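Local coordinates for protein type I polyketide synthase PikAII (Streptomyces venezuelae, PDB 3QP9) that probably epimerises the alpha-methyl centre of a carrier-bound beta-ketoacyl polyketide intermediate, as a C2-type ketoreductase domain thought not to reduce the keto group, at residues 229-237 with 507-515; 401-409 with 487-496. All coordinates share one frame; numbering follows the deposited sequence.

Contact 1 (229-237 with 507-515)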
ATOM      1  N   LEU A 229       5.021  15.213 -10.465  1.00 26.03           N
ATOM      2  CA  LEU A 229       5.986  14.518  -9.594  1.00 24.19           C
ATOM      3  C   LEU A 229       6.025  12.990  -9.848  1.00 23.43           C
ATOM      4  O   LEU A 229       5.006  12.393 -10.089  1.00 23.59           O
ATOM      5  CB  LEU A 229       5.681  14.737  -8.109  1.00 25.77           C
ATOM      6  CG  LEU A 229       5.782  16.205  -7.673  1.00 23.54           C
ATOM      7  CD1 LEU A 229       4.396  16.933  -7.917  1.00 28.65           C
ATOM      8  CD2 LEU A 229       6.243  16.483  -6.164  1.00 27.86           C
ATOM      9  N   ALA A 230       7.207  12.369  -9.780  1.00 22.97           N
ATOM     10  CA  ALA A 230       7.336  10.983 -10.073  1.00 21.11           C
ATOM     11  C   ALA A 230       7.947  10.237  -8.898  1.00 22.72           C
ATOM     12  O   ALA A 230       8.860  10.727  -8.181  1.00 26.12           O
ATOM     13  CB  ALA A 230       8.212  10.783 -11.338  1.00 22.97           C
ATOM     14  N   ARG A 231       7.446   9.041  -8.704  1.00 22.76           N
ATOM     15  CA  ARG A 231       7.772   8.201  -7.544  1.00 21.04           C
ATOM     16  C   ARG A 231       9.154   7.541  -7.596  1.00 19.91           C
ATOM     17  O   ARG A 231       9.567   6.914  -8.638  1.00 24.33           O
ATOM     18  CB  ARG A 231       6.681   7.134  -7.389  1.00 20.08           C
ATOM     19  CG  ARG A 231       6.707   6.361  -6.013  1.00 17.53           C
ATOM     20  CD  ARG A 231       5.256   5.773  -5.792  1.00 19.21           C
ATOM     21  NE  ARG A 231       5.249   4.910  -4.569  1.00 20.11           N
ATOM     22  CZ  ARG A 231       5.647   3.632  -4.514  1.00 19.47           C
ATOM     23  NH1 ARG A 231       5.551   2.960  -3.339  1.00 25.40           N
ATOM     24  NH2 ARG A 231       6.266   3.046  -5.530  1.00 20.84           N
ATOM     25  N   ARG A 232       9.862   7.642  -6.498  1.00 20.65           N
ATOM     26  CA  ARG A 232      11.263   7.144  -6.429  1.00 22.24           C
ATOM     27  C   ARG A 232      11.473   6.462  -5.088  1.00 23.90           C
ATOM     28  O   ARG A 232      11.068   7.022  -4.067  1.00 24.35           O
ATOM     29  CB  ARG A 232      12.237   8.406  -6.506  1.00 22.33           C
ATOM     30  CG  ARG A 232      12.300   9.080  -7.875  1.00 20.16           C
ATOM     31  CD  ARG A 232      12.835   8.056  -8.971  1.00 24.15           C
ATOM     32  NE  ARG A 232      13.057   8.770 -10.256  1.00 26.15           N
ATOM     33  CZ  ARG A 232      12.134   8.887 -11.194  1.00 27.11           C
ATOM     34  NH1 ARG A 232      12.402   9.501 -12.328  1.00 27.75           N
ATOM     35  NH2 ARG A 232      10.928   8.369 -10.977  1.00 25.70           N
ATOM     36  N   LEU A 233      12.111   5.303  -5.053  1.00 23.53           N
ATOM     37  CA  LEU A 233      12.665   4.743  -3.807  1.00 23.59           C
ATOM     38  C   LEU A 233      14.086   5.209  -3.613  1.00 24.44           C
ATOM     39  O   LEU A 233      14.922   5.024  -4.481  1.00 25.11           O
ATOM     40  CB  LEU A 233      12.591   3.213  -3.877  1.00 23.20           C
ATOM     41  CG  LEU A 233      13.105   2.550  -2.594  1.00 22.86           C
ATOM     42  CD1 LEU A 233      11.887   2.707  -1.628  1.00 22.87           C
ATOM     43  CD2 LEU A 233      13.367   1.077  -2.970  1.00 27.42           C
ATOM     44  N   VAL A 234      14.356   5.931  -2.528  1.00 24.17           N
ATOM     45  CA  VAL A 234      15.677   6.414  -2.268  1.00 24.82           C
ATOM     46  C   VAL A 234      16.185   5.967  -0.887  1.00 25.19           C
ATOM     47  O   VAL A 234      15.413   5.588   0.015  1.00 24.52           O
ATOM     48  CB  VAL A 234      15.747   8.013  -2.351  1.00 25.89           C
ATOM     49  CG1 VAL A 234      15.323   8.500  -3.832  1.00 29.10           C
ATOM     50  CG2 VAL A 234      14.926   8.598  -1.262  1.00 26.16           C
ATOM     51  N   ARG A 235      17.490   6.083  -0.655  1.00 27.10           N
ATOM     52  CA  ARG A 235      17.995   5.812   0.709  1.00 30.34           C
ATOM     53  C   ARG A 235      17.530   6.867   1.666  1.00 30.47           C
ATOM     54  O   ARG A 235      17.479   8.070   1.347  1.00 29.37           O
ATOM     55  CB  ARG A 235      19.544   5.828   0.765  1.00 31.91           C
ATOM     56  CG  ARG A 235      20.091   4.548   0.276  1.00 35.14           C
ATOM     57  CD  ARG A 235      21.575   4.334   0.515  1.00 38.22           C
ATOM     58  NE  ARG A 235      21.904   3.118  -0.228  1.00 36.96           N
ATOM     59  CZ  ARG A 235      21.713   1.884   0.210  1.00 40.09           C
ATOM     60  NH1 ARG A 235      22.021   0.832  -0.585  1.00 37.30           N
ATOM     61  NH2 ARG A 235      21.236   1.706   1.437  1.00 39.65           N
ATOM     62  N   ALA A 236      17.146   6.420   2.831  1.00 32.47           N
ATOM     63  CA  ALA A 236      16.763   7.302   3.909  1.00 36.09           C
ATOM     64  C   ALA A 236      17.782   7.203   5.042  1.00 38.34           C
ATOM     65  O   ALA A 236      17.440   6.841   6.153  1.00 37.58           O
ATOM     66  CB  ALA A 236      15.362   6.943   4.421  1.00 35.44           C
ATOM     67  N   SER A 237      19.050   7.456   4.767  1.00 41.27           N
ATOM     68  CA  SER A 237      20.045   7.268   5.825  1.00 47.48           C
ATOM     69  C   SER A 237      19.897   8.307   7.038  1.00 47.71           C
ATOM     70  O   SER A 237      19.138   9.278   6.938  1.00 46.64           O
ATOM     71  CB  SER A 237      21.451   7.124   5.207  1.00 47.98           C
ATOM     72  OG  SER A 237      21.493   5.840   4.528  1.00 51.49           O
ATOM     73  N   THR A 507      11.280   3.338 -13.579  1.00 26.17           N
ATOM     74  CA  THR A 507      12.186   4.408 -13.125  1.00 25.34           C
ATOM     75  C   THR A 507      12.158   4.551 -11.613  1.00 23.82           C
ATOM     76  O   THR A 507      12.791   5.477 -11.009  1.00 23.92           O
ATOM     77  CB  THR A 507      11.741   5.758 -13.667  1.00 24.68           C
ATOM     78  OG1 THR A 507      10.345   5.950 -13.338  1.00 29.14           O
ATOM     79  CG2 THR A 507      11.946   5.914 -15.207  1.00 26.00           C
ATOM     80  N   LEU A 508      11.463   3.659 -10.921  1.00 25.62           N
ATOM     81  CA  LEU A 508      11.378   3.709  -9.463  1.00 24.64           C
ATOM     82  C   LEU A 508      12.750   3.701  -8.759  1.00 26.47           C
ATOM     83  O   LEU A 508      12.950   4.321  -7.705  1.00 24.81           O
ATOM     84  CB  LEU A 508      10.515   2.510  -8.949  1.00 27.96           C
ATOM     85  CG  LEU A 508      10.212   2.627  -7.462  1.00 25.32           C
ATOM     86  CD1 LEU A 508       9.303   3.888  -6.954  1.00 24.75           C
ATOM     87  CD2 LEU A 508       9.792   1.320  -6.811  1.00 22.25           C
ATOM     88  N   LEU A 509      13.713   2.997  -9.331  1.00 25.99           N
ATOM     89  CA  LEU A 509      15.038   2.899  -8.700  1.00 25.17           C
ATOM     90  C   LEU A 509      16.074   3.835  -9.385  1.00 24.32           C
ATOM     91  O   LEU A 509      17.256   3.662  -9.179  1.00 24.83           O
ATOM     92  CB  LEU A 509      15.516   1.411  -8.908  1.00 25.00           C
ATOM     93  CG  LEU A 509      14.543   0.369  -8.435  1.00 26.63           C
ATOM     94  CD1 LEU A 509      15.087  -1.069  -8.612  1.00 27.47           C
ATOM     95  CD2 LEU A 509      14.229   0.689  -6.885  1.00 25.19           C
ATOM     96  N   ALA A 510      15.641   4.826 -10.160  1.00 25.52           N
ATOM     97  CA  ALA A 510      16.540   5.675 -10.962  1.00 24.83           C
ATOM     98  C   ALA A 510      17.435   6.510 -10.092  1.00 24.17           C
ATOM     99  O   ALA A 510      18.507   6.901 -10.521  1.00 21.95           O
ATOM    100  CB  ALA A 510      15.706   6.587 -11.924  1.00 26.42           C
ATOM    101  N   ASP A 511      16.973   6.786  -8.882  1.00 23.41           N
ATOM    102  CA  ASP A 511      17.670   7.739  -8.028  1.00 25.92           C
ATOM    103  C   ASP A 511      18.305   7.008  -6.785  1.00 24.94           C
ATOM    104  O   ASP A 511      18.551   7.557  -5.716  1.00 25.15           O
ATOM    105  CB  ASP A 511      16.723   8.915  -7.672  1.00 27.96           C
ATOM    106  CG  ASP A 511      16.282   9.791  -8.934  1.00 30.01           C
ATOM    107  OD1 ASP A 511      16.742   9.651 -10.096  1.00 34.80           O
ATOM    108  OD2 ASP A 511      15.408  10.635  -8.711  1.00 32.61           O
ATOM    109  N   LEU A 512      18.529   5.720  -6.923  1.00 24.88           N
ATOM    110  CA  LEU A 512      19.166   4.970  -5.891  1.00 24.76           C
ATOM    111  C   LEU A 512      20.473   4.380  -6.449  1.00 24.43           C
ATOM    112  O   LEU A 512      20.446   3.399  -7.193  1.00 26.33           O
ATOM    113  CB  LEU A 512      18.202   3.853  -5.436  1.00 25.40           C
ATOM    114  CG  LEU A 512      18.583   2.917  -4.294  1.00 27.93           C
ATOM    115  CD1 LEU A 512      18.878   3.843  -3.180  1.00 37.83           C
ATOM    116  CD2 LEU A 512      17.345   2.051  -3.917  1.00 30.28           C
ATOM    117  N   PRO A 513      21.635   4.987  -6.118  1.00 26.21           N
ATOM    118  CA  PRO A 513      22.932   4.591  -6.767  1.00 27.18           C
ATOM    119  C   PRO A 513      23.251   3.103  -7.015  1.00 29.56           C
ATOM    120  O   PRO A 513      23.559   2.751  -8.145  1.00 27.68           O
ATOM    121  CB  PRO A 513      23.985   5.238  -5.883  1.00 29.64           C
ATOM    122  CG  PRO A 513      23.272   6.562  -5.476  1.00 27.34           C
ATOM    123  CD  PRO A 513      21.778   6.183  -5.246  1.00 27.25           C
ATOM    124  N   GLU A 514      23.179   2.252  -5.988  1.00 29.39           N
ATOM    125  CA  GLU A 514      23.520   0.833  -6.161  1.00 33.32           C
ATOM    126  C   GLU A 514      22.549   0.178  -7.151  1.00 32.21           C
ATOM    127  O   GLU A 514      22.876  -0.811  -7.825  1.00 34.82           O
ATOM    128  CB  GLU A 514      23.471   0.099  -4.818  1.00 33.62           C
ATOM    129  CG  GLU A 514      24.320   0.646  -3.665  1.00 41.74           C
ATOM    130  CD  GLU A 514      23.975   2.040  -3.030  1.00 48.61           C
ATOM    131  OE1 GLU A 514      24.928   2.555  -2.387  1.00 54.91           O
ATOM    132  OE2 GLU A 514      22.846   2.635  -3.078  1.00 47.87           O
ATOM    133  N   ALA A 515      21.310   0.679  -7.227  1.00 29.41           N
ATOM    134  CA  ALA A 515      20.400   0.061  -8.161  1.00 26.37           C
ATOM    135  C   ALA A 515      20.576   0.622  -9.564  1.00 28.65           C
ATOM    136  O   ALA A 515      20.703  -0.135 -10.527  1.00 27.14           O
ATOM    137  CB  ALA A 515      18.920   0.225  -7.661  1.00 26.70           C
TER
HETATM  138  O   HOH W   1       8.322   5.261 -10.640  1.00 24.66           O
HETATM  139  O   HOH W   2      15.211  10.203 -12.119  1.00 34.53           O
HETATM  140  O   HOH W   3      14.997   6.029  -7.128  1.00 25.30           O
HETATM  141  O   HOH W   4      19.177   7.109  -2.866  1.00 32.91           O

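Contact 2 (401-409 with 487-496)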
ATOM      1  N   SER A 401       3.844  -3.137   7.542  1.00 30.45           N
ATOM      2  CA  SER A 401       3.518  -3.271   6.158  1.00 30.51           C
ATOM      3  C   SER A 401       4.648  -4.072   5.495  1.00 28.69           C
ATOM      4  O   SER A 401       5.433  -4.775   6.168  1.00 27.70           O
ATOM      5  CB  SER A 401       3.358  -1.842   5.593  1.00 30.28           C
ATOM      6  OG  SER A 401       3.239  -1.748   4.175  1.00 32.82           O
ATOM      7  N   SER A 402       4.784  -3.945   4.188  1.00 29.20           N
ATOM      8  CA  SER A 402       5.627  -4.888   3.428  1.00 26.61           C
ATOM      9  C   SER A 402       6.182  -4.193   2.202  1.00 26.76           C
ATOM     10  O   SER A 402       5.501  -3.376   1.606  1.00 25.35           O
ATOM     11  CB  SER A 402       4.771  -6.073   2.992  1.00 29.00           C
ATOM     12  OG  SER A 402       5.350  -6.732   1.893  1.00 27.95           O
ATOM     13  N   VAL A 403       7.389  -4.565   1.812  1.00 26.60           N
ATOM     14  CA  VAL A 403       7.942  -4.124   0.556  1.00 29.01           C
ATOM     15  C   VAL A 403       7.001  -4.449  -0.674  1.00 30.41           C
ATOM     16  O   VAL A 403       7.221  -3.886  -1.744  1.00 29.73           O
ATOM     17  CB  VAL A 403       9.387  -4.673   0.300  1.00 30.55           C
ATOM     18  CG1 VAL A 403      10.413  -4.170   1.377  1.00 31.30           C
ATOM     19  CG2 VAL A 403       9.430  -6.255   0.236  1.00 26.40           C
ATOM     20  N   ALA A 404       5.972  -5.299  -0.501  1.00 28.17           N
ATOM     21  CA  ALA A 404       5.008  -5.631  -1.624  1.00 28.38           C
ATOM     22  C   ALA A 404       4.210  -4.353  -1.929  1.00 28.01           C
ATOM     23  O   ALA A 404       3.902  -4.065  -3.085  1.00 26.86           O
ATOM     24  CB  ALA A 404       4.056  -6.767  -1.234  1.00 29.75           C
ATOM     25  N   ALA A 405       4.041  -3.516  -0.920  1.00 26.66           N
ATOM     26  CA  ALA A 405       3.340  -2.284  -1.115  1.00 27.47           C
ATOM     27  C   ALA A 405       4.226  -1.134  -1.616  1.00 27.70           C
ATOM     28  O   ALA A 405       3.714  -0.047  -1.977  1.00 27.94           O
ATOM     29  CB  ALA A 405       2.660  -1.878   0.243  1.00 25.25           C
ATOM     30  N   ILE A 406       5.533  -1.323  -1.549  1.00 27.01           N
ATOM     31  CA  ILE A 406       6.501  -0.267  -1.895  1.00 27.51           C
ATOM     32  C   ILE A 406       6.901  -0.388  -3.374  1.00 28.96           C
ATOM     33  O   ILE A 406       6.657   0.517  -4.165  1.00 28.51           O
ATOM     34  CB  ILE A 406       7.731  -0.389  -1.054  1.00 26.14           C
ATOM     35  CG1 ILE A 406       7.352  -0.140   0.447  1.00 26.85           C
ATOM     36  CG2 ILE A 406       8.817   0.675  -1.517  1.00 26.69           C
ATOM     37  CD1 ILE A 406       6.660   1.222   0.765  1.00 24.84           C
ATOM     38  N   TRP A 407       7.391  -1.560  -3.756  1.00 28.32           N
ATOM     39  CA  TRP A 407       7.803  -1.766  -5.108  1.00 31.59           C
ATOM     40  C   TRP A 407       6.955  -2.844  -5.794  1.00 31.68           C
ATOM     41  O   TRP A 407       6.817  -2.819  -7.015  1.00 32.55           O
ATOM     42  CB  TRP A 407       9.323  -2.065  -5.172  1.00 30.13           C
ATOM     43  CG  TRP A 407       9.864  -3.220  -4.332  1.00 31.26           C
ATOM     44  CD1 TRP A 407       9.587  -4.565  -4.473  1.00 32.73           C
ATOM     45  CD2 TRP A 407      10.844  -3.125  -3.293  1.00 33.39           C
ATOM     46  NE1 TRP A 407      10.307  -5.293  -3.564  1.00 32.38           N
ATOM     47  CE2 TRP A 407      11.085  -4.437  -2.825  1.00 35.74           C
ATOM     48  CE3 TRP A 407      11.523  -2.029  -2.677  1.00 33.66           C
ATOM     49  CZ2 TRP A 407      12.018  -4.713  -1.818  1.00 36.40           C
ATOM     50  CZ3 TRP A 407      12.429  -2.300  -1.642  1.00 34.29           C
ATOM     51  CH2 TRP A 407      12.658  -3.644  -1.226  1.00 36.83           C
ATOM     52  N   GLY A 408       6.351  -3.767  -5.050  1.00 34.02           N
ATOM     53  CA  GLY A 408       5.495  -4.804  -5.746  1.00 34.23           C
ATOM     54  C   GLY A 408       6.317  -6.032  -6.135  1.00 37.65           C
ATOM     55  O   GLY A 408       7.573  -5.975  -6.271  1.00 40.02           O
ATOM     56  N   GLY A 409       5.647  -7.122  -6.428  1.00 37.56           N
ATOM     57  CA  GLY A 409       6.328  -8.370  -6.746  1.00 37.49           C
ATOM     58  C   GLY A 409       5.288  -9.181  -7.481  1.00 37.35           C
ATOM     59  O   GLY A 409       4.117  -9.031  -7.248  1.00 37.51           O
ATOM     60  N   THR A 487      10.931   2.286   4.747  1.00 25.32           N
ATOM     61  CA  THR A 487      11.082   0.870   4.300  1.00 24.53           C
ATOM     62  C   THR A 487      12.371   0.298   4.958  1.00 25.51           C
ATOM     63  O   THR A 487      13.423   0.879   4.842  1.00 25.16           O
ATOM     64  CB  THR A 487      11.257   0.801   2.800  1.00 24.60           C
ATOM     65  OG1 THR A 487      10.061   1.266   2.242  1.00 26.10           O
ATOM     66  CG2 THR A 487      11.563  -0.648   2.270  1.00 26.29           C
ATOM     67  N   ILE A 488      12.286  -0.902   5.545  1.00 25.16           N
ATOM     68  CA  ILE A 488      13.466  -1.500   6.128  1.00 24.31           C
ATOM     69  C   ILE A 488      13.649  -2.811   5.356  1.00 25.05           C
ATOM     70  O   ILE A 488      12.859  -3.709   5.493  1.00 25.01           O
ATOM     71  CB  ILE A 488      13.227  -1.771   7.557  1.00 23.86           C
ATOM     72  CG1 ILE A 488      12.938  -0.403   8.236  1.00 25.15           C
ATOM     73  CG2 ILE A 488      14.577  -2.402   8.215  1.00 25.35           C
ATOM     74  CD1 ILE A 488      12.787  -0.529   9.717  1.00 33.35           C
ATOM     75  N   ALA A 489      14.743  -2.920   4.634  1.00 25.06           N
ATOM     76  CA  ALA A 489      14.964  -4.089   3.812  1.00 26.39           C
ATOM     77  C   ALA A 489      16.482  -4.277   3.543  1.00 26.68           C
ATOM     78  O   ALA A 489      17.233  -3.295   3.484  1.00 26.43           O
ATOM     79  CB  ALA A 489      14.151  -3.920   2.508  1.00 26.46           C
ATOM     80  N   ASP A 490      16.944  -5.530   3.497  1.00 26.99           N
ATOM     81  CA  ASP A 490      18.340  -5.842   3.263  1.00 28.62           C
ATOM     82  C   ASP A 490      18.357  -6.314   1.820  1.00 29.69           C
ATOM     83  O   ASP A 490      17.935  -7.447   1.544  1.00 28.37           O
ATOM     84  CB  ASP A 490      18.800  -6.972   4.247  1.00 28.43           C
ATOM     85  CG  ASP A 490      20.295  -7.291   4.100  1.00 33.25           C
ATOM     86  OD1 ASP A 490      20.915  -6.772   3.144  1.00 37.63           O
ATOM     87  OD2 ASP A 490      20.870  -8.025   4.930  1.00 38.31           O
ATOM     88  N   VAL A 491      18.821  -5.442   0.914  1.00 29.57           N
ATOM     89  CA  VAL A 491      18.714  -5.631  -0.512  1.00 31.24           C
ATOM     90  C   VAL A 491      20.135  -5.539  -1.127  1.00 32.95           C
ATOM     91  O   VAL A 491      20.879  -4.583  -0.850  1.00 32.82           O
ATOM     92  CB  VAL A 491      17.797  -4.538  -1.157  1.00 30.37           C
ATOM     93  CG1 VAL A 491      17.461  -4.973  -2.610  1.00 31.46           C
ATOM     94  CG2 VAL A 491      16.472  -4.335  -0.387  1.00 29.15           C
ATOM     95  N   ASP A 492      20.550  -6.570  -1.865  1.00 32.83           N
ATOM     96  CA  ASP A 492      21.687  -6.465  -2.789  1.00 34.38           C
ATOM     97  C   ASP A 492      21.102  -5.957  -4.116  1.00 33.19           C
ATOM     98  O   ASP A 492      20.589  -6.732  -4.905  1.00 31.64           O
ATOM     99  CB  ASP A 492      22.355  -7.847  -2.976  1.00 35.10           C
ATOM    100  CG  ASP A 492      23.425  -7.868  -4.071  1.00 38.98           C
ATOM    101  OD1 ASP A 492      23.894  -6.831  -4.632  1.00 37.91           O
ATOM    102  OD2 ASP A 492      23.786  -8.999  -4.421  1.00 45.43           O
ATOM    103  N   TRP A 493      21.226  -4.650  -4.341  1.00 31.95           N
ATOM    104  CA  TRP A 493      20.688  -4.001  -5.530  1.00 33.41           C
ATOM    105  C   TRP A 493      21.277  -4.495  -6.859  1.00 35.62           C
ATOM    106  O   TRP A 493      20.614  -4.441  -7.864  1.00 35.22           O
ATOM    107  CB  TRP A 493      20.816  -2.447  -5.384  1.00 33.26           C
ATOM    108  CG  TRP A 493      19.987  -1.962  -4.217  1.00 29.47           C
ATOM    109  CD1 TRP A 493      20.418  -1.534  -2.999  1.00 27.47           C
ATOM    110  CD2 TRP A 493      18.559  -1.938  -4.167  1.00 28.90           C
ATOM    111  NE1 TRP A 493      19.362  -1.193  -2.208  1.00 28.04           N
ATOM    112  CE2 TRP A 493      18.199  -1.439  -2.893  1.00 26.04           C
ATOM    113  CE3 TRP A 493      17.542  -2.226  -5.115  1.00 26.44           C
ATOM    114  CZ2 TRP A 493      16.855  -1.283  -2.497  1.00 28.50           C
ATOM    115  CZ3 TRP A 493      16.183  -2.057  -4.717  1.00 28.92           C
ATOM    116  CH2 TRP A 493      15.869  -1.566  -3.446  1.00 26.12           C
ATOM    117  N   SER A 494      22.533  -4.970  -6.836  1.00 37.34           N
ATOM    118  CA  SER A 494      23.155  -5.503  -8.032  1.00 38.78           C
ATOM    119  C   SER A 494      22.376  -6.774  -8.545  1.00 38.14           C
ATOM    120  O   SER A 494      22.397  -7.063  -9.755  1.00 38.79           O
ATOM    121  CB  SER A 494      24.667  -5.706  -7.786  1.00 39.33           C
ATOM    122  OG  SER A 494      24.936  -6.815  -6.916  1.00 42.10           O
ATOM    123  N   SER A 495      21.656  -7.485  -7.653  1.00 35.56           N
ATOM    124  CA  SER A 495      20.796  -8.617  -8.060  1.00 36.01           C
ATOM    125  C   SER A 495      19.374  -8.179  -8.197  1.00 34.16           C
ATOM    126  O   SER A 495      18.688  -8.570  -9.123  1.00 31.90           O
ATOM    127  CB  SER A 495      20.857  -9.775  -7.079  1.00 36.71           C
ATOM    128  OG  SER A 495      22.202 -10.237  -7.070  1.00 43.17           O
ATOM    129  N   PHE A 496      18.942  -7.301  -7.292  1.00 33.32           N
ATOM    130  CA  PHE A 496      17.557  -6.899  -7.310  1.00 31.57           C
ATOM    131  C   PHE A 496      17.125  -6.064  -8.510  1.00 31.24           C
ATOM    132  O   PHE A 496      16.075  -6.315  -9.065  1.00 31.48           O
ATOM    133  CB  PHE A 496      17.176  -6.201  -5.991  1.00 30.38           C
ATOM    134  CG  PHE A 496      15.664  -5.937  -5.858  1.00 32.71           C
ATOM    135  CD1 PHE A 496      14.851  -6.781  -5.111  1.00 29.05           C
ATOM    136  CD2 PHE A 496      15.085  -4.816  -6.513  1.00 31.77           C
ATOM    137  CE1 PHE A 496      13.453  -6.512  -5.046  1.00 36.25           C
ATOM    138  CE2 PHE A 496      13.725  -4.523  -6.481  1.00 33.59           C
ATOM    139  CZ  PHE A 496      12.880  -5.350  -5.710  1.00 35.45           C
TER

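Contact 1 (229-237 with 507-515)
Arg231 meets Leu508 where the C-terminal tail of this Rossmann-fold ketoreductase, two overlapping type I turns and the start of helix 513-516, runs along strand 227-235. The Arg231 chain is extended and lies alongside Leu508, with NH2 3.5 Å from CD1. Its NH1 bonds to Ile406 O.

Arg232 starts out away from the tail, but a bend at chi2 (-61°) brings its guanidinium back over the first turn. One face of that group lies on Thr507 O. NH2 turns to Arg231 O in the guanidinium plane. NE makes a weak, long salt bridge to Asp511, and NH1 has a stronger partner in Glu218. Glu218 also takes the hydroxyl of Thr507.

The one direct backbone bond across the contact runs from Leu233 N to Leu508 O, 2.9 Å. A water is held by Leu233 O, Leu508 O and Asp511 N together. The Leu233 side chain packs through CD2 on Leu509 CD2 at 4.0 Å and on Leu512.

Val234 sets CG1 beside Asp511. A second water joins Arg235 N to Asp511 O. Leu512 CD1 packs on Arg235 CG, 3.7 Å away. Arg235 ends the strand with a salt bridge to Glu514: NE reaches OE2 at 3.0 Å, in the guanidinium plane but from above the carboxylate plane, and the two planes stand 88° apart.

Contact 2 (401-409 with 487-496)
Trp407 meets Phe496 and Trp493 in the bend between strand 485-488 and helix 493-501, and its indole is the centre of this contact. It follows strand 396-402 of the ketoreductase Rossmann fold, on a loop that opens with an ST turn, Ser402 OG to Ala404 N. Its CG sits between the backbone N and the carbonyl carbon (chi1 55°). The indole is thereby folded back over its own segment, with Val403 CB against one face.

Phe496 takes the opposite face. Its ring comes edge first, with CZ 3.4 Å from Trp407 NE1 and 3.5 Å from CE2. The pair is edge-to-face, with planes at 61° and the Phe496 ring centroid 4.7 Å from that of the five-membered indole ring. Trp493 adds a second, more offset edge-to-face pair. Its CH2 lies 4.0 Å from Trp407 CZ3, and the planes are at 80°. Val491 connects the two indoles: CG1 sits over the centre of the Trp493 ring, and CG2 touches Trp407 CH2. The methyl of Ala489 meets the Trp407 edge near its plane.

Thr487 fills the strand end of the contact. Its two branches do different work. CG2 packs on Val403 CG1 at 3.8 Å, while OG1 lies beside Ile406 CG1 at 3.5 Å.

Asp492 caps helix 493-501 from the position just before it, by a weak bond from Ser494 N. Trp493 NE1 bonds to Tyr30 OH, on strand 29-36. No hydrogen bond crosses between 401-409 and 487-496. Their direct contact is therefore aromatic and aliphatic packing, while backbone bonds to strand 435-441 tie both to the sheet. The ring edges of Phe496 and Trp493, with Val403 against the indole, probably limit rotation of Trp407.

Overall arrangement
The centres of contacts 1 and 2 lie about 12 Å apart, on the same side of the chain's centre. Contact 2 is nested along the chain inside the loop closed by contact 1. Helix 493-501 of contact 2 is followed by helix 513-516 of contact 1. Strand 29-36 lies between strands 227-235 and 485-488 and pairs with both. The two contacts also touch directly: Leu233 packs on Trp407, and Leu512 on Trp493. The C-terminal part of the chain thus packs both on strand 227-235 and on the loop after strand 396-402. Residues near the C-terminus close over the junction where strand 29-36 joins its two neighbours.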